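Local coordinates for protein alginate lyase (Bacteroides ovatus, PDB 3NNB) that probably cleaves the polyuronic acid alginate by beta-elimination and has a largely helical fold, at residues M104-Y115 with S170-M181; M43-M53 with K95-M104. All blocks are in the same frame, centred on the assembly; numbering follows the deposited sequence. Where two conformers were deposited one is given.

Interaction 1 (M104-Y115 with S170-M181); sequences MSKAVTTLGLAY and SFTEMIDAMTLM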
loop_
_atom_site.group_PDB
_atom_site.type_symbol
_atom_site.label_atom_id
_atom_site.label_comp_id
_atom_site.label_asym_id
_atom_site.label_seq_id
_atom_site.Cartn_x
_atom_site.Cartn_y
_atom_site.Cartn_z
HETATM N N MSE A 104 -0.677 -11.651 6.369
HETATM C CA MSE A 104 -1.323 -11.111 7.573
HETATM C C MSE A 104 -2.108 -9.852 7.251
HETATM O O MSE A 104 -3.288 -9.727 7.572
HETATM C CB MSE A 104 -0.262 -10.859 8.661
HETATM C CG MSE A 104 -0.789 -10.308 10.031
HETATM SE SE MSE A 104 -1.232 -8.430 9.996
HETATM C CE MSE A 104 0.503 -7.721 9.513
ATOM N N SER A 105 -1.449 -8.911 6.587
ATOM C CA SER A 105 -2.071 -7.638 6.260
ATOM C C SER A 105 -3.309 -7.813 5.366
ATOM O O SER A 105 -4.377 -7.201 5.572
ATOM C CB SER A 105 -1.022 -6.748 5.580
ATOM O OG SER A 105 -1.599 -5.543 5.150
ATOM N N LYS A 106 -3.170 -8.650 4.354
ATOM C CA LYS A 106 -4.288 -8.960 3.466
ATOM C C LYS A 106 -5.431 -9.613 4.217
ATOM O O LYS A 106 -6.598 -9.300 3.992
ATOM C CB LYS A 106 -3.846 -9.828 2.308
ATOM C CG LYS A 106 -2.986 -9.084 1.342
ATOM C CD LYS A 106 -2.692 -9.945 0.096
ATOM C CE LYS A 106 -1.452 -10.772 0.221
ATOM N NZ LYS A 106 -0.957 -11.135 -1.145
ATOM N N ALA A 107 -5.100 -10.529 5.114
ATOM C CA ALA A 107 -6.134 -11.237 5.904
ATOM C C ALA A 107 -6.897 -10.295 6.827
ATOM O O ALA A 107 -8.116 -10.361 6.931
ATOM C CB ALA A 107 -5.496 -12.407 6.716
ATOM N N VAL A 108 -6.194 -9.401 7.495
ATOM C CA VAL A 108 -6.837 -8.478 8.414
ATOM C C VAL A 108 -7.732 -7.533 7.639
ATOM O O VAL A 108 -8.841 -7.222 8.085
ATOM C CB VAL A 108 -5.788 -7.714 9.242
ATOM C CG1 VAL A 108 -6.417 -6.520 9.938
ATOM C CG2 VAL A 108 -5.106 -8.710 10.275
ATOM N N THR A 109 -7.246 -7.090 6.473
ATOM C CA THR A 109 -8.028 -6.210 5.589
ATOM C C THR A 109 -9.304 -6.926 5.095
ATOM O O THR A 109 -10.420 -6.380 5.197
ATOM C CB THR A 109 -7.163 -5.622 4.464
ATOM O OG1 THR A 109 -6.198 -4.734 5.064
ATOM C CG2 THR A 109 -7.993 -4.852 3.448
ATOM N N THR A 110 -9.154 -8.141 4.580
ATOM C CA THR A 110 -10.277 -8.960 4.147
ATOM C C THR A 110 -11.306 -9.139 5.281
ATOM O O THR A 110 -12.535 -8.976 5.081
ATOM C CB THR A 110 -9.777 -10.348 3.674
ATOM O OG1 THR A 110 -8.931 -10.177 2.526
ATOM C CG2 THR A 110 -10.916 -11.299 3.339
ATOM N N LEU A 111 -10.815 -9.533 6.456
ATOM C CA LEU A 111 -11.668 -9.820 7.595
ATOM C C LEU A 111 -12.377 -8.592 8.122
ATOM O O LEU A 111 -13.545 -8.659 8.487
ATOM C CB LEU A 111 -10.902 -10.540 8.713
ATOM C CG LEU A 111 -10.480 -11.977 8.267
ATOM C CD1 LEU A 111 -9.282 -12.467 9.149
ATOM C CD2 LEU A 111 -11.689 -12.998 8.271
ATOM N N GLY A 112 -11.684 -7.454 8.192
ATOM C CA GLY A 112 -12.290 -6.244 8.666
ATOM C C GLY A 112 -13.387 -5.779 7.708
ATOM O O GLY A 112 -14.472 -5.388 8.135
ATOM N N LEU A 113 -13.091 -5.817 6.424
ATOM C CA LEU A 113 -14.097 -5.500 5.405
ATOM C C LEU A 113 -15.289 -6.484 5.500
ATOM O O LEU A 113 -16.443 -6.081 5.443
ATOM C CB LEU A 113 -13.474 -5.547 4.025
ATOM C CG LEU A 113 -12.642 -4.328 3.668
ATOM C CD1 LEU A 113 -11.905 -4.619 2.341
ATOM C CD2 LEU A 113 -13.455 -3.031 3.580
ATOM N N ALA A 114 -14.997 -7.767 5.645
ATOM C CA ALA A 114 -16.065 -8.760 5.799
ATOM C C ALA A 114 -16.917 -8.488 7.034
ATOM O O ALA A 114 -18.168 -8.575 6.957
ATOM C CB ALA A 114 -15.480 -10.207 5.846
ATOM N N TYR A 115 -16.272 -8.166 8.178
ATOM C CA TYR A 115 -17.048 -7.780 9.348
ATOM C C TYR A 115 -17.936 -6.519 9.059
ATOM O O TYR A 115 -19.126 -6.458 9.408
ATOM C CB TYR A 115 -16.143 -7.519 10.551
ATOM C CG TYR A 115 -16.921 -6.912 11.684
ATOM C CD1 TYR A 115 -17.748 -7.709 12.474
ATOM C CD2 TYR A 115 -16.904 -5.555 11.918
ATOM C CE1 TYR A 115 -18.550 -7.144 13.463
ATOM C CE2 TYR A 115 -17.679 -4.996 12.926
ATOM C CZ TYR A 115 -18.501 -5.785 13.670
ATOM O OH TYR A 115 -19.246 -5.211 14.676
ATOM N N SER A 170 0.976 -1.507 2.737
ATOM C CA SER A 170 -0.393 -1.995 2.936
ATOM C C SER A 170 -0.977 -1.729 4.340
ATOM O O SER A 170 -2.203 -1.807 4.515
ATOM C CB SER A 170 -0.534 -3.483 2.592
ATOM O OG SER A 170 0.146 -4.284 3.518
ATOM N N PHE A 171 -0.138 -1.357 5.318
ATOM C CA PHE A 171 -0.657 -0.983 6.619
ATOM C C PHE A 171 -1.546 0.262 6.521
ATOM O O PHE A 171 -2.423 0.484 7.366
ATOM C CB PHE A 171 0.472 -0.752 7.619
ATOM C CG PHE A 171 1.149 -1.995 8.116
ATOM C CD1 PHE A 171 0.852 -3.280 7.656
ATOM C CD2 PHE A 171 2.156 -1.857 9.058
ATOM C CE1 PHE A 171 1.524 -4.404 8.184
ATOM C CE2 PHE A 171 2.805 -2.962 9.559
ATOM C CZ PHE A 171 2.485 -4.236 9.121
ATOM N N THR A 172 -1.348 1.068 5.485
ATOM C CA THR A 172 -2.199 2.251 5.271
ATOM C C THR A 172 -3.661 1.847 5.132
ATOM O O THR A 172 -4.553 2.441 5.768
ATOM C CB THR A 172 -1.732 3.099 4.082
ATOM O OG1 THR A 172 -1.764 2.325 2.874
ATOM C CG2 THR A 172 -0.334 3.742 4.385
ATOM N N GLU A 173 -3.909 0.810 4.349
ATOM C CA GLU A 173 -5.218 0.251 4.150
ATOM C C GLU A 173 -5.681 -0.601 5.339
ATOM O O GLU A 173 -6.828 -0.511 5.764
ATOM C CB GLU A 173 -5.221 -0.600 2.859
ATOM C CG GLU A 173 -6.522 -1.197 2.540
ATOM C CD GLU A 173 -6.568 -1.879 1.156
ATOM O OE1 GLU A 173 -5.497 -2.043 0.557
ATOM O OE2 GLU A 173 -7.695 -2.294 0.762
HETATM N N MSE A 174 -4.774 -1.426 5.883
HETATM C CA MSE A 174 -5.084 -2.219 7.061
HETATM C C MSE A 174 -5.658 -1.395 8.215
HETATM O O MSE A 174 -6.566 -1.825 8.900
HETATM C CB MSE A 174 -3.837 -2.964 7.526
HETATM C CG MSE A 174 -4.160 -4.039 8.516
HETATM SE SE MSE A 174 -2.599 -4.854 9.330
HETATM C CE MSE A 174 -2.129 -3.369 10.419
ATOM N N ILE A 175 -5.124 -0.190 8.396
ATOM C CA ILE A 175 -5.582 0.684 9.464
ATOM C C ILE A 175 -7.068 1.017 9.246
ATOM O O ILE A 175 -7.845 1.004 10.204
ATOM C CB ILE A 175 -4.741 1.960 9.561
ATOM C CG1 ILE A 175 -3.435 1.636 10.320
ATOM C CG2 ILE A 175 -5.564 3.109 10.222
ATOM C CD1 ILE A 175 -2.338 2.735 10.162
ATOM N N ASP A 176 -7.455 1.296 8.005
ATOM C CA ASP A 176 -8.877 1.547 7.710
ATOM C C ASP A 176 -9.736 0.329 8.040
ATOM O O ASP A 176 -10.855 0.476 8.602
ATOM C CB ASP A 176 -9.111 1.991 6.278
ATOM C CG ASP A 176 -8.727 3.433 6.028
ATOM O OD1 ASP A 176 -8.377 4.168 6.985
ATOM O OD2 ASP A 176 -8.758 3.808 4.854
ATOM N N ALA A 177 -9.237 -0.858 7.738
ATOM C CA ALA A 177 -9.981 -2.099 8.061
ATOM C C ALA A 177 -10.111 -2.250 9.578
ATOM O O ALA A 177 -11.163 -2.681 10.061
ATOM C CB ALA A 177 -9.291 -3.309 7.432
HETATM N N MSE A 178 -9.072 -1.894 10.344
HETATM C CA MSE A 178 -9.157 -1.906 11.824
HETATM C C MSE A 178 -10.213 -0.912 12.334
HETATM O O MSE A 178 -11.067 -1.242 13.179
HETATM C CB MSE A 178 -7.812 -1.664 12.494
HETATM C CG MSE A 178 -6.796 -2.745 12.154
HETATM SE SE MSE A 178 -5.233 -2.734 13.285
HETATM C CE MSE A 178 -4.556 -1.024 12.768
ATOM N N THR A 179 -10.203 0.282 11.759
ATOM C CA THR A 179 -11.205 1.292 12.093
ATOM C C THR A 179 -12.616 0.764 11.898
ATOM O O THR A 179 -13.489 0.957 12.764
ATOM C CB THR A 179 -10.962 2.626 11.336
ATOM O OG1 THR A 179 -9.683 3.159 11.690
ATOM C CG2 THR A 179 -12.062 3.657 11.639
ATOM N N LEU A 180 -12.827 0.102 10.768
ATOM C CA LEU A 180 -14.126 -0.487 10.374
ATOM C C LEU A 180 -14.622 -1.578 11.345
ATOM O O LEU A 180 -15.830 -1.828 11.445
ATOM C CB LEU A 180 -14.067 -0.997 8.935
ATOM C CG LEU A 180 -13.975 0.019 7.811
ATOM C CD1 LEU A 180 -13.798 -0.710 6.491
ATOM C CD2 LEU A 180 -15.181 0.985 7.801
HETATM N N MSE A 181 -13.689 -2.207 12.049
HETATM C CA MSE A 181 -13.944 -3.240 13.067
HETATM C C MSE A 181 -14.015 -2.797 14.509
HETATM O O MSE A 181 -14.220 -3.645 15.382
HETATM C CB MSE A 181 -12.780 -4.275 13.022
HETATM C CG MSE A 181 -12.904 -5.230 12.021
HETATM SE SE MSE A 181 -11.419 -6.467 12.427
HETATM C CE MSE A 181 -9.893 -5.606 11.516
HETATM O O HOH W 1 -3.807 -4.331 3.894
#
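Gly112 and Ala177 meet where helix 104-115 and helix 171-180 pack at 33° with their N-to-C directions roughly parallel, a helix pair of the mostly helical alginate lyase domain, whose family belongs to the six-hairpin clan. The short axes approach to 8.1 Å, close for two helices, and small residues make this possible: the CA atoms of Gly112 and Ala177 lie 4.8 Å apart, and Gly112, with no side chain, lets its CA lie 4.0 Å from Ala177 O. Ala177 CB rests against Thr109 CA. Met181 CG, 3.6 Å from Gly112 CA, begins a chain that bends at chi3 (-85°) and carries CE back over Gly112 to Val108 CG1. Met174 is a knob among Met104, Ser105, Val108 and Thr109, its CG 3.6 Å from Val108 CG1 and its CE over one face of the Phe171 ring. Met104 CE lies 3.7 Å from Phe171 CE1. The Met104 and Met174 side chains, both selenomethionines, cross at about a right angle, SE to SE 3.9 Å. Leu113 CD2 meets Leu180 CD1, and Tyr115 turns a ring edge to Leu180 O while its hydroxyl bonds to Asn183. Polar groups cluster around Ser170. A water bridges Ser105 OG and Thr109 OG1 and donates to Ser170 O, which suits small hydroxyl side chains. Ser105 places OG anti to its own N (chi1 175°), where it hydrogen-bonds Ser170 OG at 2.7 Å.

Interaction 2 (M43-M53 with K95-M104); sequences MTPPSVMDKTM and KLDRNKLGDM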
loop_
_atom_site.group_PDB
_atom_site.type_symbol
_atom_site.label_atom_id
_atom_site.label_comp_id
_atom_site.label_asym_id
_atom_site.label_seq_id
_atom_site.Cartn_x
_atom_site.Cartn_y
_atom_site.Cartn_z
HETATM N N MSE A 43 -6.743 -19.884 7.787
HETATM C CA MSE A 43 -5.288 -19.618 7.784
HETATM C C MSE A 43 -4.749 -19.547 9.211
HETATM O O MSE A 43 -5.341 -18.922 10.086
HETATM C CB MSE A 43 -4.960 -18.320 7.033
HETATM C CG MSE A 43 -3.457 -17.986 7.027
HETATM SE SE MSE A 43 -3.050 -16.300 6.131
HETATM C CE MSE A 43 -3.176 -16.877 4.292
ATOM N N THR A 44 -3.605 -20.199 9.446
ATOM C CA THR A 44 -2.922 -20.068 10.732
ATOM C C THR A 44 -2.193 -18.712 10.718
ATOM O O THR A 44 -1.411 -18.450 9.787
ATOM C CB THR A 44 -1.878 -21.185 10.943
ATOM O OG1 THR A 44 -2.552 -22.447 10.919
ATOM C CG2 THR A 44 -1.141 -21.006 12.268
ATOM N N PRO A 45 -2.450 -17.847 11.718
ATOM C CA PRO A 45 -1.752 -16.546 11.712
ATOM C C PRO A 45 -0.232 -16.735 11.740
ATOM O O PRO A 45 0.278 -17.463 12.612
ATOM C CB PRO A 45 -2.248 -15.861 12.966
ATOM C CG PRO A 45 -3.654 -16.414 13.163
ATOM C CD PRO A 45 -3.514 -17.878 12.750
ATOM N N PRO A 46 0.474 -16.148 10.768
ATOM C CA PRO A 46 1.936 -16.216 10.778
ATOM C C PRO A 46 2.560 -15.171 11.715
ATOM O O PRO A 46 1.872 -14.334 12.287
ATOM C CB PRO A 46 2.294 -15.897 9.330
ATOM C CG PRO A 46 1.279 -14.850 8.960
ATOM C CD PRO A 46 -0.006 -15.292 9.657
ATOM N N SER A 47 3.880 -15.190 11.810
ATOM C CA SER A 47 4.627 -14.203 12.582
ATOM C C SER A 47 6.044 -14.118 12.080
ATOM O O SER A 47 6.506 -14.979 11.320
ATOM C CB SER A 47 4.642 -14.515 14.076
ATOM O OG SER A 47 5.611 -15.522 14.411
ATOM N N VAL A 48 6.752 -13.079 12.548
ATOM C CA VAL A 48 8.167 -12.945 12.258
ATOM C C VAL A 48 9.024 -14.083 12.886
ATOM O O VAL A 48 10.199 -14.201 12.574
ATOM C CB VAL A 48 8.736 -11.585 12.710
ATOM C CG1 VAL A 48 8.031 -10.430 11.930
ATOM C CG2 VAL A 48 8.686 -11.405 14.276
HETATM N N MSE A 49 8.447 -14.910 13.732
HETATM C CA MSE A 49 9.161 -16.070 14.279
HETATM C C MSE A 49 9.235 -17.228 13.320
HETATM O O MSE A 49 9.974 -18.211 13.562
HETATM C CB MSE A 49 8.536 -16.503 15.601
HETATM C CG MSE A 49 8.326 -15.366 16.590
HETATM SE SE MSE A 49 9.894 -14.261 16.977
HETATM C CE MSE A 49 10.701 -15.519 18.274
ATOM N N ASP A 50 8.524 -17.163 12.200
ATOM C CA ASP A 50 8.451 -18.321 11.318
ATOM C C ASP A 50 9.680 -18.464 10.428
ATOM O O ASP A 50 10.002 -19.575 9.996
ATOM C CB ASP A 50 7.205 -18.261 10.433
ATOM C CG ASP A 50 5.929 -18.410 11.211
ATOM O OD1 ASP A 50 5.970 -18.926 12.331
ATOM O OD2 ASP A 50 4.873 -17.979 10.702
ATOM N N LYS A 51 10.340 -17.355 10.122
ATOM C CA LYS A 51 11.513 -17.389 9.255
ATOM C C LYS A 51 12.608 -18.276 9.875
ATOM O O LYS A 51 12.739 -18.383 11.094
ATOM C CB LYS A 51 11.987 -15.957 8.960
ATOM C CG LYS A 51 12.460 -15.128 10.175
ATOM C CD LYS A 51 13.131 -13.822 9.756
ATOM C CE LYS A 51 13.461 -12.935 10.992
ATOM N NZ LYS A 51 12.170 -12.411 11.625
ATOM N N THR A 52 13.445 -18.885 9.061
ATOM C CA THR A 52 14.539 -19.669 9.645
ATOM C C THR A 52 15.724 -18.797 10.048
ATOM O O THR A 52 16.377 -19.078 11.087
ATOM C CB THR A 52 14.978 -20.786 8.704
ATOM O OG1 THR A 52 14.805 -20.331 7.344
ATOM C CG2 THR A 52 14.113 -21.999 8.974
HETATM N N MSE A 53 15.949 -17.711 9.303
HETATM C CA MSE A 53 17.091 -16.838 9.583
HETATM C C MSE A 53 16.695 -15.808 10.628
HETATM O O MSE A 53 15.525 -15.574 10.858
HETATM C CB MSE A 53 17.545 -16.085 8.328
HETATM C CG MSE A 53 18.157 -16.950 7.269
HETATM SE SE MSE A 53 18.922 -15.845 5.870
HETATM C CE MSE A 53 20.351 -14.995 6.919
ATOM N N LYS A 95 11.690 -16.833 2.022
ATOM C CA LYS A 95 12.267 -17.439 3.226
ATOM C C LYS A 95 12.212 -16.511 4.441
ATOM O O LYS A 95 12.345 -16.962 5.586
ATOM C CB LYS A 95 13.742 -17.816 2.997
ATOM C CG LYS A 95 13.991 -18.887 1.950
ATOM C CD LYS A 95 15.538 -19.062 1.743
ATOM C CE LYS A 95 15.924 -19.767 0.403
ATOM N NZ LYS A 95 17.336 -19.402 -0.054
ATOM N N LEU A 96 12.077 -15.221 4.186
ATOM C CA LEU A 96 12.123 -14.209 5.252
ATOM C C LEU A 96 10.691 -13.749 5.576
ATOM O O LEU A 96 9.771 -14.542 5.453
ATOM C CB LEU A 96 13.079 -13.101 4.848
ATOM C CG LEU A 96 14.499 -13.562 4.536
ATOM C CD1 LEU A 96 15.412 -12.367 4.220
ATOM C CD2 LEU A 96 15.050 -14.388 5.729
ATOM N N ASP A 97 10.505 -12.518 6.061
ATOM C CA ASP A 97 9.224 -12.100 6.635
ATOM C C ASP A 97 8.196 -11.480 5.687
ATOM O O ASP A 97 7.040 -11.296 6.063
ATOM C CB ASP A 97 9.480 -11.104 7.784
ATOM C CG ASP A 97 10.168 -11.731 8.983
ATOM O OD1 ASP A 97 9.942 -12.944 9.209
ATOM O OD2 ASP A 97 10.901 -10.993 9.685
ATOM N N ARG A 98 8.625 -11.080 4.497
ATOM C CA ARG A 98 7.797 -10.209 3.611
ATOM C C ARG A 98 6.458 -10.834 3.250
ATOM O O ARG A 98 5.408 -10.156 3.321
ATOM C CB ARG A 98 8.528 -9.872 2.308
ATOM C CG ARG A 98 7.701 -9.097 1.327
ATOM C CD ARG A 98 7.364 -7.743 1.872
ATOM N NE ARG A 98 6.548 -6.937 0.955
ATOM C CZ ARG A 98 5.215 -6.943 0.926
ATOM N NH1 ARG A 98 4.524 -7.725 1.718
ATOM N NH2 ARG A 98 4.572 -6.126 0.084
ATOM N N ASN A 99 6.477 -12.097 2.848
ATOM C CA ASN A 99 5.221 -12.763 2.435
ATOM C C ASN A 99 4.314 -13.096 3.596
ATOM O O ASN A 99 3.106 -13.040 3.453
ATOM C CB ASN A 99 5.507 -13.984 1.542
ATOM C CG ASN A 99 6.057 -13.571 0.145
ATOM O OD1 ASN A 99 5.884 -12.425 -0.276
ATOM N ND2 ASN A 99 6.714 -14.517 -0.558
ATOM N N LYS A 100 4.875 -13.387 4.758
ATOM C CA LYS A 100 4.067 -13.577 5.954
ATOM C C LYS A 100 3.382 -12.263 6.347
ATOM O O LYS A 100 2.187 -12.246 6.664
ATOM C CB LYS A 100 4.890 -14.111 7.133
ATOM C CG LYS A 100 5.556 -15.505 7.010
ATOM C CD LYS A 100 4.670 -16.574 6.529
ATOM C CE LYS A 100 5.293 -17.996 6.794
ATOM N NZ LYS A 100 4.762 -18.652 8.080
ATOM N N LEU A 101 4.134 -11.156 6.312
ATOM C CA LEU A 101 3.550 -9.856 6.595
ATOM C C LEU A 101 2.405 -9.574 5.602
ATOM O O LEU A 101 1.345 -9.061 6.003
ATOM C CB LEU A 101 4.638 -8.768 6.556
ATOM C CG LEU A 101 4.128 -7.357 6.974
ATOM C CD1 LEU A 101 5.174 -6.578 7.774
ATOM C CD2 LEU A 101 3.692 -6.615 5.707
ATOM N N GLY A 102 2.666 -9.822 4.306
ATOM C CA GLY A 102 1.652 -9.630 3.281
ATOM C C GLY A 102 0.399 -10.448 3.561
ATOM O O GLY A 102 -0.720 -9.958 3.404
ATOM N N ASP A 103 0.590 -11.721 3.894
ATOM C CA ASP A 103 -0.552 -12.619 4.141
ATOM C C ASP A 103 -1.375 -12.085 5.313
ATOM O O ASP A 103 -2.610 -12.109 5.277
ATOM C CB ASP A 103 -0.095 -14.027 4.507
ATOM C CG ASP A 103 0.397 -14.822 3.310
ATOM O OD1 ASP A 103 0.148 -14.439 2.159
ATOM O OD2 ASP A 103 1.054 -15.835 3.590
HETATM N N MSE A 104 -0.677 -11.651 6.369
HETATM C CA MSE A 104 -1.323 -11.111 7.573
HETATM C C MSE A 104 -2.108 -9.852 7.251
HETATM O O MSE A 104 -3.288 -9.727 7.572
HETATM C CB MSE A 104 -0.262 -10.859 8.661
HETATM C CG MSE A 104 -0.789 -10.308 10.031
HETATM SE SE MSE A 104 -1.232 -8.430 9.996
HETATM C CE MSE A 104 0.503 -7.721 9.513
HETATM O O HOH W 2 8.432 -15.149 9.362
HETATM O O HOH W 3 12.398 -19.409 6.588
#
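Lys51 and Asp97 form the more buried of two salt bridges that clamp the loop 43-53, with its type I turn from Ser47 to Asp50, over the start of helix 98-118. Lys51 NZ lies 2.7 Å from Asp97 OD2, which receives it on its syn lone pair. With Val48 O, Lys60 O and Asp62 O, four oxygens surround this buried ammonium and share its three protons, which means that at least one bond is shared or bifurcated. Asp97 OD2 in turn accepts from Met64 N. The second bridge, Lys100 NZ to Asp50 OD2, is also 2.7 Å long. Ser47 N binds the same oxygen from the opposite face of the carboxylate, tying the turn together, and Ser47 OG accepts from Met49 N in an ST turn. Water extends the polar seam: one molecule donates to Ser47 O and Asp97 OD1, another links Thr52 N to Lys95 O. Apolar contacts fill in between. The rigid ring of Pro46 lies obliquely across the aliphatic part of Lys100, whose chain bends at chi2 (-49°) and chi4 on its way to Asp50; Pro46 CB is 3.7 Å from Lys100 CD. Farther along, Leu96 CD2 packs 4.0 Å from Met53 CB.

In the fold
Interactions 1 and 2 both use helix 98-118, whose first turns carry the loop 43-53 and whose later turns carry helix 171-180. Their centres are about 17 Å apart, yet they touch where Phe171 CZ packs 3.8 Å from Leu101 CD1. Going along the chain, both segments of interaction 2 come first; the second ends at Met104, where interaction 1 starts. Helix 121-136 borders both, with Phe130 touching Val108, and Trp134 touching Val48 and Met104. Interaction 1 is buried, and its Tyr115 side chain is about 7 Å from the sodium ion bound at Glu182, Ser184 and Phe187; interaction 2 is partly exposed and relies more on charge. One helix thus joins a peripheral loop to the helical core.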